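Local coordinates for protein pngf-ii (Elizabethkingia meningoseptica, PDB 4R4X) that probably removes N-linked glycans from glycoproteins, acting as a bacterial peptide:N-glycosidase related to PNGase F, at residues A[251-256]-A[342-347]; A[188-193]-A[217-222]. All blocks are in the same frame, centred on the assembly; numbering follows the deposited sequence.

Contact 1. Residues A[251-256]-A[342-347]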
loop_
_atom_site.group_PDB
_atom_site.type_symbol
_atom_site.label_atom_id
_atom_site.label_comp_id
_atom_site.label_asym_id
_atom_site.label_seq_id
_atom_site.Cartn_x
_atom_site.Cartn_y
_atom_site.Cartn_z
ATOM N N VAL A 251 4.885 2.025 -13.024
ATOM C CA VAL A 251 5.301 2.999 -12.033
ATOM C C VAL A 251 6.777 2.702 -11.824
ATOM O O VAL A 251 7.166 1.543 -11.576
ATOM C CB VAL A 251 4.539 2.853 -10.721
ATOM C CG1 VAL A 251 5.012 3.885 -9.713
ATOM C CG2 VAL A 251 3.045 2.982 -10.971
ATOM N N PHE A 252 7.595 3.735 -11.982
ATOM C CA PHE A 252 9.035 3.574 -12.014
ATOM C C PHE A 252 9.716 4.638 -11.184
ATOM O O PHE A 252 9.127 5.680 -10.883
ATOM C CB PHE A 252 9.568 3.605 -13.457
ATOM C CG PHE A 252 9.335 4.902 -14.188
ATOM C CD1 PHE A 252 8.172 5.116 -14.901
ATOM C CD2 PHE A 252 10.300 5.906 -14.173
ATOM C CE1 PHE A 252 7.951 6.319 -15.574
ATOM C CE2 PHE A 252 10.100 7.095 -14.860
ATOM C CZ PHE A 252 8.907 7.314 -15.550
ATOM N N ILE A 253 10.933 4.330 -10.773
ATOM C CA ILE A 253 11.848 5.304 -10.196
ATOM C C ILE A 253 13.117 5.327 -11.040
ATOM O O ILE A 253 13.413 4.375 -11.788
ATOM C CB ILE A 253 12.170 5.041 -8.702
ATOM C CG1 ILE A 253 12.809 3.672 -8.503
ATOM C CG2 ILE A 253 10.901 5.144 -7.854
ATOM C CD1 ILE A 253 13.333 3.406 -7.111
ATOM N N ILE A 254 13.880 6.418 -10.919
ATOM C CA ILE A 254 15.062 6.605 -11.728
ATOM C C ILE A 254 16.307 6.599 -10.830
ATOM O O ILE A 254 16.568 7.588 -10.122
ATOM C CB ILE A 254 14.980 7.914 -12.546
ATOM C CG1 ILE A 254 13.783 7.864 -13.493
ATOM C CG2 ILE A 254 16.266 8.114 -13.345
ATOM C CD1 ILE A 254 13.488 9.146 -14.223
ATOM N N PRO A 255 17.082 5.501 -10.841
ATOM C CA PRO A 255 18.353 5.568 -10.073
ATOM C C PRO A 255 19.375 6.510 -10.716
ATOM O O PRO A 255 19.670 6.394 -11.907
ATOM C CB PRO A 255 18.870 4.127 -10.090
ATOM C CG PRO A 255 17.723 3.301 -10.582
ATOM C CD PRO A 255 16.894 4.183 -11.458
ATOM N N GLN A 256 19.909 7.421 -9.914
ATOM C CA GLN A 256 20.800 8.473 -10.403
ATOM C C GLN A 256 22.203 8.369 -9.797
ATOM O O GLN A 256 22.962 9.356 -9.804
ATOM C CB GLN A 256 20.184 9.835 -10.105
ATOM C CG GLN A 256 18.976 10.143 -10.982
ATOM C CD GLN A 256 18.497 11.573 -10.804
ATOM O OE1 GLN A 256 18.751 12.438 -11.646
ATOM N NE2 GLN A 256 17.843 11.834 -9.695
ATOM N N LYS A 342 15.895 9.422 0.453
ATOM C CA LYS A 342 16.311 10.035 -0.794
ATOM C C LYS A 342 15.221 10.915 -1.339
ATOM O O LYS A 342 14.028 10.653 -1.141
ATOM C CB LYS A 342 16.577 8.989 -1.865
ATOM C CG LYS A 342 17.776 8.106 -1.622
ATOM C CD LYS A 342 18.253 7.530 -2.934
ATOM C CE LYS A 342 19.633 6.923 -2.789
ATOM N NZ LYS A 342 19.536 5.492 -2.442
ATOM N N GLU A 343 15.642 11.933 -2.074
ATOM C CA GLU A 343 14.732 12.631 -2.961
ATOM C C GLU A 343 14.777 11.851 -4.277
ATOM O O GLU A 343 15.816 11.793 -4.958
ATOM C CB GLU A 343 15.143 14.100 -3.142
ATOM C CG GLU A 343 14.168 14.874 -4.020
ATOM C CD GLU A 343 14.425 16.380 -4.003
ATOM O OE1 GLU A 343 15.606 16.795 -3.952
ATOM O OE2 GLU A 343 13.434 17.134 -4.047
ATOM N N ILE A 344 13.672 11.212 -4.621
ATOM C CA ILE A 344 13.647 10.302 -5.780
ATOM C C ILE A 344 12.877 10.918 -6.920
ATOM O O ILE A 344 11.955 11.715 -6.685
ATOM C CB ILE A 344 13.009 8.952 -5.414
ATOM C CG1 ILE A 344 11.507 9.100 -5.110
ATOM C CG2 ILE A 344 13.753 8.341 -4.249
ATOM C CD1 ILE A 344 10.787 7.811 -4.739
ATOM N N LEU A 345 13.276 10.582 -8.141
ATOM C CA LEU A 345 12.462 10.830 -9.312
ATOM C C LEU A 345 11.546 9.614 -9.502
ATOM O O LEU A 345 12.036 8.504 -9.772
ATOM C CB LEU A 345 13.334 11.005 -10.558
ATOM C CG LEU A 345 14.218 12.254 -10.577
ATOM C CD1 LEU A 345 15.299 12.128 -11.641
ATOM C CD2 LEU A 345 13.370 13.491 -10.841
ATOM N N ILE A 346 10.239 9.853 -9.397
ATOM C CA ILE A 346 9.210 8.811 -9.499
ATOM C C ILE A 346 8.189 9.177 -10.581
ATOM O O ILE A 346 7.761 10.336 -10.699
ATOM C CB ILE A 346 8.533 8.513 -8.139
ATOM C CG1 ILE A 346 7.400 7.472 -8.284
ATOM C CG2 ILE A 346 7.969 9.780 -7.505
ATOM C CD1 ILE A 346 7.021 6.817 -6.975
ATOM N N GLY A 347 7.839 8.190 -11.404
ATOM C CA GLY A 347 6.970 8.444 -12.543
ATOM C C GLY A 347 5.969 7.362 -12.831
ATOM O O GLY A 347 6.003 6.272 -12.263
HETATM O O HOH W 1 17.524 10.159 -7.130
#
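Phe252 and Gly347 form a hydrogen-bonded antiparallel pair in a beta-sheet, where strand 248-253 runs beside strand 343-350. The axes of residues 251-253 and 343-347 approach to 4.7 Å, with directions 162° apart. Both bonds of the pair are nearly straight: Phe252 N gives its hydrogen to Gly347 O at 3.0 Å, and Gly347 N returns one to Phe252 O at 2.9 Å. Ile253 and Ile346 follow as the non-hydrogen-bonded pair. One residue on, Ile254 N still donates to Leu345 O at 3.0 Å, but in a more bent bond of 141°.

The Phe252 ring folds back over the glycine. Its CG lies between the backbone N and the carbonyl carbon (chi1 63°), which brings the ring over Gly347 of the neighbouring strand, and Gly347 CA stands over one face, 3.9 Å from the ring centroid. Phe296 meets this ring edge-to-face. On the sheet face bearing Ile253 and Ile346, Ile253 CG2 touches Ile346 CB and the far methyl of Ile344, CD1, each at 4.1 Å; helix 336-339 contributes Leu339 beside them.

Past Ile254, whose CB meets Leu345 CB, the backbones diverge. Gln256 spans part of the widening gap: its side chain crosses that of Leu345 at about a right angle, with NE2 3.2 Å from Leu345 CD1. A water accepts from Gln256 NE2 and donates to Glu343 O, linking the two segments. The contact is thus antiparallel pairing inside the sheet of a PNGase F-type domain, water-bridged where the backbones draw apart.

Contact 2. Residues A[188-193]-A[217-222]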
loop_
_atom_site.group_PDB
_atom_site.type_symbol
_atom_site.label_atom_id
_atom_site.label_comp_id
_atom_site.label_asym_id
_atom_site.label_seq_id
_atom_site.Cartn_x
_atom_site.Cartn_y
_atom_site.Cartn_z
ATOM N N ILE A 188 2.923 8.852 1.339
ATOM C CA ILE A 188 3.639 9.751 0.464
ATOM C C ILE A 188 2.822 9.998 -0.807
ATOM O O ILE A 188 2.830 9.161 -1.721
ATOM C CB ILE A 188 5.001 9.173 0.071
ATOM C CG1 ILE A 188 5.810 8.759 1.314
ATOM C CG2 ILE A 188 5.768 10.170 -0.794
ATOM C CD1 ILE A 188 6.295 9.923 2.149
ATOM N N PRO A 189 2.153 11.169 -0.897
ATOM C CA PRO A 189 1.372 11.474 -2.092
ATOM C C PRO A 189 2.277 11.725 -3.279
ATOM O O PRO A 189 3.336 12.356 -3.126
ATOM C CB PRO A 189 0.596 12.752 -1.716
ATOM C CG PRO A 189 0.997 13.114 -0.328
ATOM C CD PRO A 189 2.192 12.296 0.054
ATOM N N VAL A 190 1.888 11.217 -4.443
ATOM C CA VAL A 190 2.629 11.470 -5.665
ATOM C C VAL A 190 1.740 12.158 -6.695
ATOM O O VAL A 190 2.009 13.302 -7.045
ATOM C CB VAL A 190 3.235 10.175 -6.251
ATOM C CG1 VAL A 190 4.116 10.497 -7.441
ATOM C CG2 VAL A 190 4.038 9.449 -5.194
ATOM N N PHE A 191 0.704 11.463 -7.181
ATOM C CA PHE A 191 -0.217 12.026 -8.195
ATOM C C PHE A 191 -1.654 11.901 -7.744
ATOM O O PHE A 191 -2.042 10.912 -7.096
ATOM C CB PHE A 191 -0.073 11.370 -9.585
ATOM C CG PHE A 191 1.306 11.457 -10.180
ATOM C CD1 PHE A 191 1.923 12.674 -10.405
ATOM C CD2 PHE A 191 1.979 10.304 -10.559
ATOM C CE1 PHE A 191 3.183 12.740 -10.957
ATOM C CE2 PHE A 191 3.251 10.360 -11.078
ATOM C CZ PHE A 191 3.857 11.588 -11.295
ATOM N N GLU A 192 -2.458 12.907 -8.085
ATOM C CA GLU A 192 -3.891 12.877 -7.822
ATOM C C GLU A 192 -4.662 13.319 -9.063
ATOM O O GLU A 192 -4.450 14.421 -9.557
ATOM C CB GLU A 192 -4.242 13.794 -6.645
ATOM C CG GLU A 192 -5.709 13.717 -6.264
ATOM C CD GLU A 192 -6.000 14.285 -4.876
ATOM O OE1 GLU A 192 -6.981 13.819 -4.243
ATOM O OE2 GLU A 192 -5.242 15.169 -4.408
ATOM N N ASN A 193 -5.511 12.428 -9.572
ATOM C CA ASN A 193 -6.272 12.637 -10.784
ATOM C C ASN A 193 -5.461 13.288 -11.916
ATOM O O ASN A 193 -5.881 14.280 -12.473
ATOM C CB ASN A 193 -7.522 13.474 -10.461
ATOM C CG ASN A 193 -8.395 12.821 -9.384
ATOM O OD1 ASN A 193 -8.562 11.596 -9.350
ATOM N ND2 ASN A 193 -8.940 13.632 -8.494
ATOM N N ILE A 217 4.508 10.846 -16.876
ATOM C CA ILE A 217 4.491 11.919 -15.891
ATOM C C ILE A 217 5.498 11.615 -14.771
ATOM O O ILE A 217 5.597 10.468 -14.293
ATOM C CB ILE A 217 3.077 12.187 -15.316
ATOM C CG1 ILE A 217 2.486 10.942 -14.650
ATOM C CG2 ILE A 217 2.139 12.662 -16.427
ATOM C CD1 ILE A 217 1.078 11.137 -14.126
ATOM N N LEU A 218 6.203 12.646 -14.313
ATOM C CA LEU A 218 7.344 12.457 -13.406
ATOM C C LEU A 218 7.413 13.581 -12.378
ATOM O O LEU A 218 7.151 14.723 -12.714
ATOM C CB LEU A 218 8.632 12.477 -14.230
ATOM C CG LEU A 218 9.890 11.995 -13.512
ATOM C CD1 LEU A 218 9.860 10.489 -13.423
ATOM C CD2 LEU A 218 11.173 12.397 -14.233
ATOM N N LYS A 219 7.774 13.267 -11.141
ATOM C CA LYS A 219 8.068 14.316 -10.172
ATOM C C LYS A 219 9.150 13.877 -9.204
ATOM O O LYS A 219 9.534 12.698 -9.164
ATOM C CB LYS A 219 6.815 14.758 -9.416
ATOM C CG LYS A 219 6.180 13.720 -8.535
ATOM C CD LYS A 219 5.274 14.321 -7.443
ATOM C CE LYS A 219 4.262 15.308 -7.966
ATOM N NZ LYS A 219 3.351 15.795 -6.896
ATOM N N LYS A 220 9.648 14.843 -8.444
ATOM C CA LYS A 220 10.586 14.563 -7.368
ATOM C C LYS A 220 9.792 14.461 -6.076
ATOM O O LYS A 220 8.908 15.302 -5.807
ATOM C CB LYS A 220 11.631 15.672 -7.235
ATOM C CG LYS A 220 12.628 15.763 -8.367
ATOM C CD LYS A 220 13.813 16.679 -8.045
ATOM C CE LYS A 220 13.347 18.081 -7.669
ATOM N NZ LYS A 220 14.370 19.143 -7.931
ATOM N N VAL A 221 10.055 13.420 -5.294
ATOM C CA VAL A 221 9.416 13.268 -3.996
ATOM C C VAL A 221 10.452 12.903 -2.928
ATOM O O VAL A 221 11.365 12.112 -3.179
ATOM C CB VAL A 221 8.262 12.226 -4.000
ATOM C CG1 VAL A 221 7.238 12.569 -5.055
ATOM C CG2 VAL A 221 8.766 10.823 -4.242
ATOM N N LYS A 222 10.309 13.488 -1.743
ATOM C CA LYS A 222 11.234 13.215 -0.666
ATOM C C LYS A 222 10.744 12.028 0.178
ATOM O O LYS A 222 9.643 12.028 0.671
ATOM C CB LYS A 222 11.456 14.465 0.200
ATOM C CG LYS A 222 12.428 14.220 1.357
ATOM C CD LYS A 222 13.723 13.532 0.907
ATOM C CE LYS A 222 14.797 13.517 1.993
ATOM N NZ LYS A 222 14.453 12.575 3.095
#
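Val190 and Val221 mark the closest backbone register, their CA atoms 7.2 Å apart, between strands 188-191 and 217-222, whose directions differ by 156° and whose axes come no nearer than 8.3 Å. That spacing is too wide for strands paired in one sheet; the two belong to facing sheets, and side chains fill the interval.

The Phe191 ring is held from both faces. Ile217 CD1 sits over its centre, 3.7 Å from the centroid and 8° off the ring normal, while Val190 CG1 covers the opposite face. One carbon nearer the backbone, Ile217 CG1 reaches Phe191 CZ at 3.7 Å. Val190 CG1 also meets Lys219 CG at 4.0 Å and, more loosely, Val221 CG1 at 4.4 Å.

Lys219 crosses the gap to the backbone of the other strand. Its chain bends at chi3 (51°), bringing NZ to 2.8 Å from Val190 O, in the carbonyl plane. On the way, its CG passes 4.0 Å from Phe191 CE1. The receiving carbonyl lies in a classic beta bulge, where Val190 and Phe191 together face Leu362 of the adjacent strand.

The chemistry thus combines apolar packing with one lysine donor: the aliphatic part of Lys219 lines the hydrophobic layer, and its ammonium group, probably positive, ties the bulge to the opposing sheet.

The centres of contacts 1 and 2 lie 10 Å apart, and strand 343-350 joins them. It sits between strands 216-222 and 248-253 in an antiparallel sheet, so contact 1 describes pairing within that sheet and contact 2 its packing against a second sheet, which contains strand 186-196. Probable hydrogen bonds, Ile344 N to Val221 O and Ile346 N to Lys219 O, both 2.9 Å, connect the two directly. Along the chain contact 2 closes before contact 1 opens. Together they represent in-sheet pairing and sheet-to-sheet packing within the range matching the N-terminal part of PNGase F (187-366), consistent with its jelly-roll architecture.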